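Local structure of sensory rhodopsin transducer (Thermotoga maritima, 1NC7) at residues G34-G39 and K99-M104; E58-R63 and S107-V112. The protein is of unknown function but binds magnesium and, as a member of the Anabaena sensory rhodopsin transducer family, may take part in signal relay. All blocks are in the same frame, centred on the assembly; numbering follows the deposited sequence.

Interaction 1: G34-G39 and K99-M104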
loop_
_atom_site.group_PDB
_atom_site.type_symbol
_atom_site.label_atom_id
_atom_site.label_comp_id
_atom_site.label_asym_id
_atom_site.label_seq_id
_atom_site.Cartn_x
_atom_site.Cartn_y
_atom_site.Cartn_z
ATOM N N GLY D 34 6.188 -7.038 -9.651
ATOM C CA GLY D 34 7.579 -7.307 -9.342
ATOM C C GLY D 34 8.459 -6.787 -10.464
ATOM O O GLY D 34 8.124 -6.937 -11.643
ATOM N N TYR D 35 9.583 -6.173 -10.107
ATOM C CA TYR D 35 10.505 -5.626 -11.098
ATOM C C TYR D 35 11.787 -5.175 -10.408
ATOM O O TYR D 35 11.738 -4.419 -9.441
ATOM C CB TYR D 35 9.855 -4.422 -11.790
ATOM C CG TYR D 35 10.647 -3.818 -12.930
ATOM C CD1 TYR D 35 10.557 -4.344 -14.219
ATOM C CD2 TYR D 35 11.447 -2.695 -12.732
ATOM C CE1 TYR D 35 11.236 -3.761 -15.285
ATOM C CE2 TYR D 35 12.134 -2.104 -13.792
ATOM C CZ TYR D 35 12.020 -2.643 -15.065
ATOM O OH TYR D 35 12.675 -2.055 -16.123
ATOM N N ILE D 36 12.931 -5.640 -10.898
ATOM C CA ILE D 36 14.213 -5.245 -10.327
ATOM C C ILE D 36 14.847 -4.196 -11.237
ATOM O O ILE D 36 15.309 -4.521 -12.328
ATOM C CB ILE D 36 15.190 -6.442 -10.228
ATOM C CG1 ILE D 36 14.586 -7.551 -9.363
ATOM C CG2 ILE D 36 16.530 -5.971 -9.672
ATOM C CD1 ILE D 36 14.286 -7.136 -7.940
ATOM N N PRO D 37 14.855 -2.919 -10.813
ATOM C CA PRO D 37 15.450 -1.848 -11.625
ATOM C C PRO D 37 16.965 -2.061 -11.709
ATOM O O PRO D 37 17.525 -2.794 -10.902
ATOM C CB PRO D 37 15.087 -0.580 -10.847
ATOM C CG PRO D 37 13.847 -0.974 -10.090
ATOM C CD PRO D 37 14.192 -2.361 -9.624
ATOM N N ASN D 38 17.630 -1.408 -12.658
ATOM C CA ASN D 38 19.074 -1.596 -12.819
ATOM C C ASN D 38 19.990 -0.463 -12.354
ATOM O O ASN D 38 21.204 -0.538 -12.540
ATOM C CB ASN D 38 19.393 -1.905 -14.284
ATOM C CG ASN D 38 19.142 -0.720 -15.196
ATOM O OD1 ASN D 38 19.730 0.348 -15.020
ATOM N ND2 ASN D 38 18.269 -0.902 -16.177
ATOM N N GLY D 39 19.429 0.578 -11.751
ATOM C CA GLY D 39 20.259 1.688 -11.308
ATOM C C GLY D 39 20.934 1.500 -9.961
ATOM O O GLY D 39 20.597 0.591 -9.203
ATOM N N LYS D 99 12.945 -6.921 -15.809
ATOM C CA LYS D 99 12.041 -7.903 -16.384
ATOM C C LYS D 99 10.842 -8.020 -15.451
ATOM O O LYS D 99 10.969 -8.492 -14.322
ATOM C CB LYS D 99 12.736 -9.261 -16.518
ATOM C CG LYS D 99 11.884 -10.322 -17.200
ATOM C CD LYS D 99 12.653 -11.624 -17.380
ATOM C CE LYS D 99 11.841 -12.625 -18.192
ATOM N NZ LYS D 99 12.586 -13.890 -18.434
ATOM N N PRO D 100 9.663 -7.582 -15.908
ATOM C CA PRO D 100 8.468 -7.661 -15.063
ATOM C C PRO D 100 8.130 -9.080 -14.628
ATOM O O PRO D 100 8.300 -10.029 -15.389
ATOM C CB PRO D 100 7.382 -7.047 -15.943
ATOM C CG PRO D 100 7.847 -7.356 -17.330
ATOM C CD PRO D 100 9.326 -7.068 -17.247
ATOM N N TYR D 101 7.659 -9.213 -13.395
ATOM C CA TYR D 101 7.277 -10.513 -12.867
ATOM C C TYR D 101 6.246 -10.332 -11.762
ATOM O O TYR D 101 5.886 -9.202 -11.414
ATOM C CB TYR D 101 8.515 -11.262 -12.341
ATOM C CG TYR D 101 9.245 -10.599 -11.185
ATOM C CD1 TYR D 101 8.814 -10.767 -9.870
ATOM C CD2 TYR D 101 10.372 -9.813 -11.410
ATOM C CE1 TYR D 101 9.495 -10.170 -8.804
ATOM C CE2 TYR D 101 11.057 -9.212 -10.354
ATOM C CZ TYR D 101 10.615 -9.394 -9.060
ATOM O OH TYR D 101 11.295 -8.797 -8.022
ATOM N N SER D 102 5.738 -11.448 -11.255
ATOM C CA SER D 102 4.770 -11.441 -10.166
ATOM C C SER D 102 5.216 -12.527 -9.207
ATOM O O SER D 102 5.929 -13.452 -9.599
ATOM C CB SER D 102 3.358 -11.735 -10.669
ATOM O OG SER D 102 2.883 -10.679 -11.481
ATOM N N ILE D 103 4.793 -12.418 -7.953
ATOM C CA ILE D 103 5.201 -13.374 -6.932
ATOM C C ILE D 103 4.056 -14.073 -6.217
ATOM O O ILE D 103 3.091 -13.438 -5.805
ATOM C CB ILE D 103 6.028 -12.675 -5.822
ATOM C CG1 ILE D 103 7.222 -11.938 -6.427
ATOM C CG2 ILE D 103 6.491 -13.698 -4.791
ATOM C CD1 ILE D 103 7.969 -11.079 -5.416
HETATM N N MSE D 104 4.170 -15.392 -6.092
HETATM C CA MSE D 104 3.210 -16.175 -5.330
HETATM C C MSE D 104 4.086 -16.881 -4.305
HETATM O O MSE D 104 5.057 -17.548 -4.665
HETATM C CB MSE D 104 2.491 -17.223 -6.178
HETATM C CG MSE D 104 1.757 -18.241 -5.299
HETATM SE SE MSE D 104 0.701 -19.549 -6.242
HETATM C CE MSE D 104 2.127 -20.534 -7.098
HETATM O O HOH W 1 13.192 -7.675 -12.934
#
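The ring of Tyr101 lies flat over the backbone of Gly34. Gly34 C sits 3.5 Å above the plane of the Tyr101 ring, over its centre. Gly34 CA and Tyr35 N are over the same face. At the edge come Ile36 CG1, Ile103 CG1 and water 1. Phe66 meets the ring edge-to-face. This is the cross-strand pairing known as aromatic rescue of glycine, at the end of strand 28-34 beside the antiparallel strand 101-107. Gly34 and Tyr101 form a hydrogen-bonded pair. Gly34 N donates to Tyr101 O at 2.8 Å. Tyr101 N donates to Gly34 O at 2.9 Å, from above the carbonyl plane. His87 NE2 of the second subunit is also hydrogen-bonded to Gly34 O, and Pro100 CA gives it a CA-H...O contact.

The ring can lie over Gly34 because Tyr101 CG stands between its backbone N and carbonyl carbon (chi1 62°). Gly34 has no side chain to block it, and its CA makes a CH-pi contact 3.6 Å from the Tyr101 ring centroid. The hydroxyl end reaches Ile36, with CD1 3.4 Å from Tyr101 OH. With an alanine here the Gly34 backbone is likely to lose its cover, and a gap would probably open beside Ile36 and Phe66. Glu48 lies near this end: its OE1 accepts from Tyr35 N and has a weak hydrogen bond with Tyr101 OH.

Past the bridge the backbones spread enough for a water to enter. The Tyr35 ring turns its edge to Pro100 N, and Tyr35 CD1 is 4.3 Å from Pro100 CD. Lys99 points elsewhere: its NZ bonds to Ser71 OG and it makes a cation-pi contact with Phe68. Water 1 links the two backbones here, accepting from Ile36 N at 2.9 Å and from Lys99 N at 3.0 Å.

Interaction 2: E58-R63 and S107-V112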
loop_
_atom_site.group_PDB
_atom_site.type_symbol
_atom_site.label_atom_id
_atom_site.label_comp_id
_atom_site.label_asym_id
_atom_site.label_seq_id
_atom_site.Cartn_x
_atom_site.Cartn_y
_atom_site.Cartn_z
ATOM N N GLU D 58 6.726 -22.494 15.051
ATOM C CA GLU D 58 7.387 -23.443 14.167
ATOM C C GLU D 58 8.027 -22.732 12.987
ATOM O O GLU D 58 7.526 -21.707 12.519
ATOM C CB GLU D 58 6.393 -24.498 13.668
ATOM C CG GLU D 58 5.948 -25.471 14.752
ATOM C CD GLU D 58 5.011 -26.547 14.237
ATOM O OE1 GLU D 58 4.614 -27.420 15.040
ATOM O OE2 GLU D 58 4.670 -26.523 13.035
ATOM N N THR D 59 9.145 -23.277 12.522
ATOM C CA THR D 59 9.865 -22.710 11.393
ATOM C C THR D 59 8.991 -22.755 10.147
ATOM O O THR D 59 8.301 -23.743 9.888
ATOM C CB THR D 59 11.173 -23.488 11.124
ATOM O OG1 THR D 59 12.061 -23.325 12.238
ATOM C CG2 THR D 59 11.853 -22.983 9.859
ATOM N N ALA D 60 9.018 -21.674 9.378
ATOM C CA ALA D 60 8.231 -21.602 8.162
ATOM C C ALA D 60 9.087 -21.954 6.956
ATOM O O ALA D 60 10.182 -21.419 6.780
ATOM C CB ALA D 60 7.648 -20.202 7.996
ATOM N N LYS D 61 8.589 -22.882 6.147
ATOM C CA LYS D 61 9.267 -23.294 4.926
ATOM C C LYS D 61 8.426 -22.658 3.828
ATOM O O LYS D 61 7.249 -22.989 3.657
ATOM C CB LYS D 61 9.267 -24.817 4.802
ATOM C CG LYS D 61 10.027 -25.516 5.919
ATOM C CD LYS D 61 9.968 -27.026 5.770
ATOM C CE LYS D 61 10.712 -27.721 6.900
ATOM N NZ LYS D 61 10.640 -29.205 6.777
ATOM N N ILE D 62 9.034 -21.740 3.093
ATOM C CA ILE D 62 8.318 -21.013 2.064
ATOM C C ILE D 62 8.830 -21.237 0.649
ATOM O O ILE D 62 10.028 -21.140 0.383
ATOM C CB ILE D 62 8.353 -19.507 2.386
ATOM C CG1 ILE D 62 7.933 -19.289 3.843
ATOM C CG2 ILE D 62 7.409 -18.754 1.480
ATOM C CD1 ILE D 62 8.041 -17.860 4.309
ATOM N N ARG D 63 7.898 -21.549 -0.246
ATOM C CA ARG D 63 8.197 -21.763 -1.655
ATOM C C ARG D 63 7.764 -20.486 -2.369
ATOM O O ARG D 63 6.591 -20.110 -2.323
ATOM C CB ARG D 63 7.404 -22.961 -2.187
ATOM C CG ARG D 63 7.559 -23.201 -3.677
ATOM C CD ARG D 63 6.843 -24.472 -4.109
ATOM N NE ARG D 63 5.423 -24.442 -3.775
ATOM C CZ ARG D 63 4.567 -25.417 -4.064
ATOM N NH1 ARG D 63 4.985 -26.506 -4.696
ATOM N NH2 ARG D 63 3.291 -25.306 -3.719
ATOM N N SER D 107 3.555 -20.900 2.145
ATOM C CA SER D 107 4.190 -21.318 3.388
ATOM C C SER D 107 3.456 -22.479 4.042
ATOM O O SER D 107 2.248 -22.628 3.875
ATOM C CB SER D 107 4.237 -20.136 4.361
ATOM O OG SER D 107 4.871 -20.493 5.576
ATOM N N ASN D 108 4.192 -23.297 4.789
ATOM C CA ASN D 108 3.596 -24.438 5.473
ATOM C C ASN D 108 2.870 -23.972 6.735
ATOM O O ASN D 108 1.993 -24.664 7.251
ATOM C CB ASN D 108 4.676 -25.471 5.818
ATOM C CG ASN D 108 5.686 -24.952 6.819
ATOM O OD1 ASN D 108 6.159 -23.825 6.711
ATOM N ND2 ASN D 108 6.033 -25.785 7.797
ATOM N N VAL D 109 3.240 -22.790 7.224
ATOM C CA VAL D 109 2.617 -22.206 8.407
ATOM C C VAL D 109 2.296 -20.742 8.116
ATOM O O VAL D 109 2.922 -20.121 7.258
ATOM C CB VAL D 109 3.539 -22.270 9.649
ATOM C CG1 VAL D 109 3.841 -23.720 10.002
ATOM C CG2 VAL D 109 4.824 -21.494 9.391
ATOM N N PRO D 110 1.317 -20.174 8.828
ATOM C CA PRO D 110 0.936 -18.774 8.616
ATOM C C PRO D 110 2.076 -17.780 8.824
ATOM O O PRO D 110 2.839 -17.887 9.785
ATOM C CB PRO D 110 -0.187 -18.565 9.628
ATOM C CG PRO D 110 -0.795 -19.940 9.752
ATOM C CD PRO D 110 0.430 -20.813 9.816
ATOM N N VAL D 111 2.185 -16.824 7.906
ATOM C CA VAL D 111 3.190 -15.765 7.983
ATOM C C VAL D 111 2.557 -14.505 7.398
ATOM O O VAL D 111 1.417 -14.536 6.944
ATOM C CB VAL D 111 4.470 -16.112 7.174
ATOM C CG1 VAL D 111 5.176 -17.303 7.804
ATOM C CG2 VAL D 111 4.115 -16.409 5.722
ATOM N N VAL D 112 3.282 -13.391 7.433
ATOM C CA VAL D 112 2.769 -12.148 6.865
ATOM C C VAL D 112 3.857 -11.614 5.949
ATOM O O VAL D 112 5.044 -11.689 6.282
ATOM C CB VAL D 112 2.450 -11.098 7.950
ATOM C CG1 VAL D 112 1.828 -9.866 7.300
ATOM C CG2 VAL D 112 1.490 -11.684 8.980
HETATM O O HOH W 2 8.204 -26.402 9.772
#
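Lys61 N donates to Asn108 OD1 at 2.7 Å. The bond is nearly straight, 172° at the hydrogen, but the donor stands above the plane of the amide. Asn108 CG lies between its backbone N and carbonyl carbon (chi1 65°), which turns the amide back to the Lys61 backbone. Asn108 N donates in turn to Lys61 O, a longer bond of 3.3 Å. Ser107 CA adds a CA-H...O contact to that carbonyl. Asn108 thus pairs with Lys61 through one backbone and one side-chain bond. Its ND2 donates to water 2, which donates to Thr59 O.

These bonds lie where the antiparallel pairing of strands 60-68 and 101-107 ends. Ile62 and Ser107 form a non-hydrogen-bonded pair. The chain then turns a corner at Asn108 and Val109 into strand 110-121, between strands 124-135 and 47-54. It probably crosses here between the layers of a sandwich-like all-beta fold. Ser107 chi1 of -179° swings OG across the corner to donate to Val109 O at 2.6 Å, on a lone pair.

The apolar side of the corner faces Ala60. Val109 CG2 presses on Ala60 CB at 3.4 Å, tighter than usual carbon contact. Val111 CG1 reaches the same methyl at 3.8 Å. Ile62 and Val111 both also touch Ile52 of strand 47-54, and Ile62 CG1 packs against Ser107 OG.

Overall arrangement
The two contacts lie on opposite sides of the chain's centre, about 23 Å apart between centres. Strand 101-107 serves both: interaction 1 holds its start and interaction 2 its end. Its neighbours in the sheet differ, strand 28-34 in the first and strand 60-68 in the second. Interaction 1 has half its touching residues buried and none exposed. It rests on an aromatic ring over a glycine and on two backbone bonds, with the second subunit close by. Interaction 2 reaches the surface at Glu58 and Lys61. Its polar outer side joins an asparagine amide and water to the backbone; its inner side is aliphatic, with Ala60, Ile62 and Val111 buried. Each has a bridging water where regular strand pairing gives out.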